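Local coordinates for protein meta cleavage compound hydrolase (Janthinobacterium, PDB 1J1I) that probably hydrolyses a carbon-carbon bond of the ring-opened aminophenyl dienoate formed during carbazole degradation, releasing anthranilate, at residues 16-21 and 27-32; 86-91 and 209-214. One frame throughout, in Å; residues are numbered along the deposited sequence.

Contact 1: 16-21 and 27-32. Unlike the reference sequence in segment 16-21: Y16 (reference Phe).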
loop_
_atom_site.group_PDB
_atom_site.type_symbol
_atom_site.label_atom_id
_atom_site.label_comp_id
_atom_site.label_asym_id
_atom_site.label_seq_id
_atom_site.Cartn_x
_atom_site.Cartn_y
_atom_site.Cartn_z
ATOM N N TYR A 16 24.690 -5.553 10.962
ATOM C CA TYR A 16 23.938 -6.359 11.913
ATOM C C TYR A 16 24.870 -7.419 12.472
ATOM O O TYR A 16 25.899 -7.725 11.868
ATOM C CB TYR A 16 22.742 -7.020 11.217
ATOM C CG TYR A 16 23.089 -7.678 9.900
ATOM C CD1 TYR A 16 23.759 -8.900 9.859
ATOM C CD2 TYR A 16 22.766 -7.062 8.691
ATOM C CE1 TYR A 16 24.103 -9.492 8.644
ATOM C CE2 TYR A 16 23.104 -7.643 7.472
ATOM C CZ TYR A 16 23.771 -8.856 7.455
ATOM O OH TYR A 16 24.103 -9.433 6.251
ATOM N N VAL A 17 24.517 -7.976 13.624
ATOM C CA VAL A 17 25.346 -9.003 14.241
ATOM C C VAL A 17 24.600 -10.330 14.313
ATOM O O VAL A 17 23.374 -10.356 14.428
ATOM C CB VAL A 17 25.772 -8.593 15.664
ATOM C CG1 VAL A 17 26.726 -9.629 16.232
ATOM C CG2 VAL A 17 26.431 -7.219 15.636
ATOM N N GLU A 18 25.344 -11.428 14.242
ATOM C CA GLU A 18 24.753 -12.758 14.298
ATOM C C GLU A 18 24.742 -13.251 15.740
ATOM O O GLU A 18 25.744 -13.145 16.452
ATOM C CB GLU A 18 25.542 -13.722 13.417
ATOM C CG GLU A 18 24.960 -15.118 13.362
ATOM C CD GLU A 18 25.831 -16.054 12.568
ATOM O OE1 GLU A 18 26.974 -16.307 13.001
ATOM O OE2 GLU A 18 25.379 -16.531 11.510
ATOM N N ARG A 19 23.606 -13.797 16.159
ATOM C CA ARG A 19 23.429 -14.282 17.525
ATOM C C ARG A 19 22.733 -15.639 17.535
ATOM O O ARG A 19 22.134 -16.049 16.539
ATOM C CB ARG A 19 22.563 -13.289 18.307
ATOM C CG ARG A 19 23.242 -12.540 19.439
ATOM C CD ARG A 19 24.187 -11.462 18.955
ATOM N NE ARG A 19 24.347 -10.426 19.975
ATOM C CZ ARG A 19 25.287 -9.485 19.958
ATOM N NH1 ARG A 19 26.171 -9.442 18.975
ATOM N NH2 ARG A 19 25.337 -8.580 20.926
ATOM N N PHE A 20 22.807 -16.328 18.670
ATOM C CA PHE A 20 22.162 -17.624 18.822
ATOM C C PHE A 20 21.443 -17.671 20.164
ATOM O O PHE A 20 21.891 -17.067 21.140
ATOM C CB PHE A 20 23.188 -18.760 18.747
ATOM C CG PHE A 20 23.837 -18.908 17.397
ATOM C CD1 PHE A 20 24.870 -18.062 17.006
ATOM C CD2 PHE A 20 23.412 -19.896 16.518
ATOM C CE1 PHE A 20 25.474 -18.200 15.754
ATOM C CE2 PHE A 20 24.007 -20.045 15.266
ATOM C CZ PHE A 20 25.039 -19.197 14.881
ATOM N N VAL A 21 20.323 -18.381 20.212
ATOM C CA VAL A 21 19.551 -18.495 21.440
ATOM C C VAL A 21 18.853 -19.851 21.493
ATOM O O VAL A 21 18.518 -20.423 20.461
ATOM C CB VAL A 21 18.479 -17.370 21.526
ATOM C CG1 VAL A 21 17.447 -17.535 20.412
ATOM C CG2 VAL A 21 17.801 -17.389 22.888
ATOM N N GLU A 27 18.219 -24.679 19.252
ATOM C CA GLU A 27 19.167 -23.573 19.127
ATOM C C GLU A 27 18.747 -22.834 17.867
ATOM O O GLU A 27 18.522 -23.454 16.827
ATOM C CB GLU A 27 20.612 -24.065 18.961
ATOM C CG GLU A 27 21.511 -23.948 20.200
ATOM C CD GLU A 27 21.189 -22.752 21.089
ATOM O OE1 GLU A 27 20.348 -22.914 21.985
ATOM O OE2 GLU A 27 21.767 -21.659 20.893
ATOM N N THR A 28 18.662 -21.512 17.957
ATOM C CA THR A 28 18.210 -20.706 16.832
ATOM C C THR A 28 19.156 -19.562 16.511
ATOM O O THR A 28 19.657 -18.887 17.409
ATOM C CB THR A 28 16.807 -20.136 17.133
ATOM O OG1 THR A 28 15.944 -21.206 17.535
ATOM C CG2 THR A 28 16.221 -19.451 15.904
ATOM N N ARG A 29 19.397 -19.356 15.223
ATOM C CA ARG A 29 20.276 -18.292 14.764
ATOM C C ARG A 29 19.470 -17.105 14.268
ATOM O O ARG A 29 18.483 -17.271 13.550
ATOM C CB ARG A 29 21.164 -18.799 13.624
ATOM C CG ARG A 29 22.049 -17.732 12.986
ATOM C CD ARG A 29 21.653 -17.491 11.539
ATOM N NE ARG A 29 22.669 -16.733 10.817
ATOM C CZ ARG A 29 22.708 -16.608 9.495
ATOM N NH1 ARG A 29 21.782 -17.189 8.743
ATOM N NH2 ARG A 29 23.681 -15.912 8.923
ATOM N N TYR A 30 19.890 -15.908 14.656
ATOM C CA TYR A 30 19.219 -14.704 14.201
ATOM C C TYR A 30 20.209 -13.582 13.942
ATOM O O TYR A 30 21.356 -13.631 14.390
ATOM C CB TYR A 30 18.152 -14.237 15.206
ATOM C CG TYR A 30 18.640 -13.855 16.591
ATOM C CD1 TYR A 30 18.927 -14.830 17.550
ATOM C CD2 TYR A 30 18.746 -12.513 16.968
ATOM C CE1 TYR A 30 19.299 -14.477 18.857
ATOM C CE2 TYR A 30 19.118 -12.150 18.265
ATOM C CZ TYR A 30 19.389 -13.139 19.205
ATOM O OH TYR A 30 19.731 -12.784 20.494
ATOM N N LEU A 31 19.757 -12.589 13.189
ATOM C CA LEU A 31 20.553 -11.416 12.867
ATOM C C LEU A 31 19.891 -10.266 13.615
ATOM O O LEU A 31 18.665 -10.167 13.643
ATOM C CB LEU A 31 20.515 -11.147 11.360
ATOM C CG LEU A 31 21.498 -11.842 10.414
ATOM C CD1 LEU A 31 21.854 -13.230 10.896
ATOM C CD2 LEU A 31 20.886 -11.873 9.025
ATOM N N GLU A 32 20.690 -9.401 14.225
ATOM C CA GLU A 32 20.125 -8.283 14.965
ATOM C C GLU A 32 20.790 -6.952 14.654
ATOM O O GLU A 32 22.003 -6.880 14.442
ATOM C CB GLU A 32 20.193 -8.561 16.468
ATOM C CG GLU A 32 19.846 -7.359 17.326
ATOM C CD GLU A 32 19.723 -7.710 18.792
ATOM O OE1 GLU A 32 20.378 -8.681 19.228
ATOM O OE2 GLU A 32 18.982 -7.009 19.509
HETATM O O HOH W 1 21.222 -14.529 22.013
#
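The Y16 ring turns one face to L31 CD2, with Y16 CD1 3.8 Å from L31 CG, while its hydroxyl reaches E52. V17 and E32 then exchange two backbone hydrogen bonds, and the E32 carboxylate goes to R67. E18 carries OE2 to 2.8 Å from R29 NE; this salt bridge uses the anti side of the carboxylate, is bent to 133° at the hydrogen and has a weak NH2 bond beside it. K78 shares OE2, while R29 NH1 pairs with D72 and E50.

R19 meets Y30 through its aliphatic root: CB sits over one ring face, 3.6 Å from the centroid, a CH-pi contact. Y30 can offer that face because CG stands between backbone N and carbonyl carbon (chi1 62°), bringing the ring across to R19 on the facing strand. This is the antiparallel hairpin of strands 17-23 and 26-33 at the margin of the alpha/beta-hydrolase sheet.

R29 CG lies over one face of the F20 ring, 4.2 Å from its centroid, a second CH-pi contact; a water links F20 O to Y30 OH. V21, whose beta-branch suits a strand, packs CG1 3.9 Å from Y30 CE1, touches F98 and A101 of helix 88-101, and pairs its backbone with T28.

Contact 2: 86-91 and 209-214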
loop_
_atom_site.group_PDB
_atom_site.type_symbol
_atom_site.label_atom_id
_atom_site.label_comp_id
_atom_site.label_asym_id
_atom_site.label_seq_id
_atom_site.Cartn_x
_atom_site.Cartn_y
_atom_site.Cartn_z
ATOM N N TYR A 86 9.033 -32.447 10.240
ATOM C CA TYR A 86 8.953 -31.014 9.998
ATOM C C TYR A 86 7.575 -30.608 9.495
ATOM O O TYR A 86 7.334 -30.557 8.292
ATOM C CB TYR A 86 10.036 -30.597 8.995
ATOM C CG TYR A 86 11.437 -30.616 9.569
ATOM C CD1 TYR A 86 12.046 -29.441 10.015
ATOM C CD2 TYR A 86 12.149 -31.810 9.691
ATOM C CE1 TYR A 86 13.330 -29.452 10.568
ATOM C CE2 TYR A 86 13.435 -31.834 10.248
ATOM C CZ TYR A 86 14.016 -30.653 10.683
ATOM O OH TYR A 86 15.274 -30.669 11.249
ATOM N N THR A 87 6.674 -30.326 10.432
ATOM C CA THR A 87 5.312 -29.915 10.099
ATOM C C THR A 87 5.174 -28.402 10.250
ATOM O O THR A 87 6.016 -27.758 10.875
ATOM C CB THR A 87 4.290 -30.573 11.040
ATOM O OG1 THR A 87 4.445 -30.033 12.360
ATOM C CG2 THR A 87 4.504 -32.081 11.090
ATOM N N GLN A 88 4.114 -27.837 9.679
ATOM C CA GLN A 88 3.887 -26.400 9.795
ATOM C C GLN A 88 3.651 -26.099 11.271
ATOM O O GLN A 88 4.056 -25.059 11.782
ATOM C CB GLN A 88 2.675 -25.988 8.955
ATOM C CG GLN A 88 2.329 -24.501 9.018
ATOM C CD GLN A 88 3.512 -23.599 8.712
ATOM O OE1 GLN A 88 4.440 -23.985 7.999
ATOM N NE2 GLN A 88 3.475 -22.382 9.238
ATOM N N ASP A 89 3.013 -27.039 11.961
ATOM C CA ASP A 89 2.741 -26.886 13.382
ATOM C C ASP A 89 4.056 -26.710 14.150
ATOM O O ASP A 89 4.146 -25.896 15.073
ATOM C CB ASP A 89 2.003 -28.120 13.895
ATOM C CG ASP A 89 0.810 -28.486 13.028
ATOM O OD1 ASP A 89 0.983 -28.680 11.794
ATOM O OD2 ASP A 89 -0.302 -28.585 13.588
ATOM N N ARG A 90 5.073 -27.467 13.751
ATOM C CA ARG A 90 6.381 -27.410 14.400
ATOM C C ARG A 90 7.080 -26.066 14.165
ATOM O O ARG A 90 7.740 -25.540 15.063
ATOM C CB ARG A 90 7.255 -28.565 13.900
ATOM C CG ARG A 90 8.318 -29.019 14.881
ATOM C CD ARG A 90 7.717 -29.322 16.249
ATOM N NE ARG A 90 8.667 -29.998 17.126
ATOM C CZ ARG A 90 9.028 -31.270 16.990
ATOM N NH1 ARG A 90 8.512 -32.007 16.013
ATOM N NH2 ARG A 90 9.902 -31.806 17.829
ATOM N N ARG A 91 6.943 -25.506 12.965
ATOM C CA ARG A 91 7.554 -24.209 12.682
ATOM C C ARG A 91 6.850 -23.111 13.481
ATOM O O ARG A 91 7.490 -22.173 13.963
ATOM C CB ARG A 91 7.489 -23.882 11.185
ATOM C CG ARG A 91 8.573 -24.545 10.337
ATOM C CD ARG A 91 8.465 -24.111 8.871
ATOM N NE ARG A 91 7.270 -24.662 8.236
ATOM C CZ ARG A 91 7.178 -25.902 7.764
ATOM N NH1 ARG A 91 8.216 -26.724 7.845
ATOM N NH2 ARG A 91 6.043 -26.327 7.224
ATOM N N GLY A 209 -0.397 -31.802 0.218
ATOM C CA GLY A 209 -0.943 -31.209 -0.988
ATOM C C GLY A 209 -0.612 -29.728 -1.042
ATOM O O GLY A 209 -1.236 -28.959 -1.777
ATOM N N GLY A 210 0.381 -29.328 -0.253
ATOM C CA GLY A 210 0.787 -27.934 -0.220
ATOM C C GLY A 210 0.778 -27.376 1.192
ATOM O O GLY A 210 0.321 -28.037 2.129
ATOM N N LEU A 211 1.287 -26.156 1.341
ATOM C CA LEU A 211 1.344 -25.482 2.636
ATOM C C LEU A 211 0.189 -24.490 2.661
ATOM O O LEU A 211 0.259 -23.433 2.038
ATOM C CB LEU A 211 2.672 -24.731 2.773
ATOM C CG LEU A 211 3.163 -24.295 4.160
ATOM C CD1 LEU A 211 4.347 -23.356 3.971
ATOM C CD2 LEU A 211 2.063 -23.605 4.943
ATOM N N PHE A 212 -0.874 -24.814 3.386
ATOM C CA PHE A 212 -2.025 -23.924 3.413
ATOM C C PHE A 212 -2.850 -24.031 4.690
ATOM O O PHE A 212 -2.662 -24.932 5.500
ATOM C CB PHE A 212 -2.928 -24.241 2.218
ATOM C CG PHE A 212 -3.540 -25.610 2.284
ATOM C CD1 PHE A 212 -4.658 -25.852 3.079
ATOM C CD2 PHE A 212 -2.968 -26.676 1.595
ATOM C CE1 PHE A 212 -5.196 -27.133 3.192
ATOM C CE2 PHE A 212 -3.498 -27.963 1.700
ATOM C CZ PHE A 212 -4.616 -28.191 2.502
ATOM N N TYR A 213 -3.774 -23.091 4.836
ATOM C CA TYR A 213 -4.691 -23.049 5.962
ATOM C C TYR A 213 -6.071 -22.901 5.347
ATOM O O TYR A 213 -6.207 -22.432 4.215
ATOM C CB TYR A 213 -4.434 -21.829 6.845
ATOM C CG TYR A 213 -3.067 -21.769 7.480
ATOM C CD1 TYR A 213 -2.238 -20.667 7.275
ATOM C CD2 TYR A 213 -2.615 -22.791 8.317
ATOM C CE1 TYR A 213 -0.993 -20.575 7.888
ATOM C CE2 TYR A 213 -1.368 -22.708 8.939
ATOM C CZ TYR A 213 -0.566 -21.595 8.719
ATOM O OH TYR A 213 0.655 -21.485 9.341
ATOM N N ASP A 214 -7.097 -23.308 6.079
ATOM C CA ASP A 214 -8.442 -23.152 5.568
ATOM C C ASP A 214 -8.724 -21.656 5.658
ATOM O O ASP A 214 -8.204 -20.972 6.539
ATOM C CB ASP A 214 -9.450 -23.887 6.445
ATOM C CG ASP A 214 -10.832 -23.906 5.834
ATOM O OD1 ASP A 214 -11.122 -24.848 5.068
ATOM O OD2 ASP A 214 -11.620 -22.971 6.100
#
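Q88 lies across the end of the Y213 side chain, its CG 3.5 Å from Y213 OH and its amide plane turned 74° from the phenol ring. NE2 donates to Y213 OH at 3.0 Å, a bent bond (132°) whose acceptor is tilted from the amide plane. A glutamine suits the place because its amide both gives and accepts: NE2 also meets T119 OG1, while OE1 takes two bonds from R91 NE and NH2, each 2.9 Å. R91 grips this oxygen side-on in its guanidinium plane; the fit is poorer on the Q88 side, where NE stands above the carbonyl plane and NH2 is tilted from it.

With CG anti to the backbone N (chi1 179°), the Q88 chain bends at chi2 to bring the amide to both partners. The L211 CD2 methyl touches that amide, 3.9 Å from Q88 OE1, and L211 packs on M115 and A118 of helix 114-126.

The contact joins the first turn of helix 88-101, N-capped by T87, to the loop after helix 192-208. Helices between strands 131-137 and 225-230 form the active-site lid in this fold, so the contact probably lies where its last long helix returns to the core. A118 O can only accept, so the Y213 hydroxyl gives it the proton and accepts from Q88, tying the loop to helix 114-126, which starts at S114, the probable nucleophile. With R91 on OE1, the amide is probably polarised and NE2 a somewhat stronger donor.

In the fold
Contact 1 is completed before contact 2 begins along the chain, and their centres lie 25 Å apart, with nearest atoms about 9 Å apart and no touch. Helix 88-101 links the two: its first turn belongs to contact 2, while further along H94, F98 and A101 reach the T28, V21 and Y30 side of the hairpin in contact 1. Only contact 2 comes near the catalytic machinery, which probably comprises S114, D233 and H261. The L211 side chain is about 7 Å from that of S114 and about 9 Å from that of H261, whereas segments 16-21 and 27-32 lie away from these residues, on the outermost strand of the sheet and the one next to it.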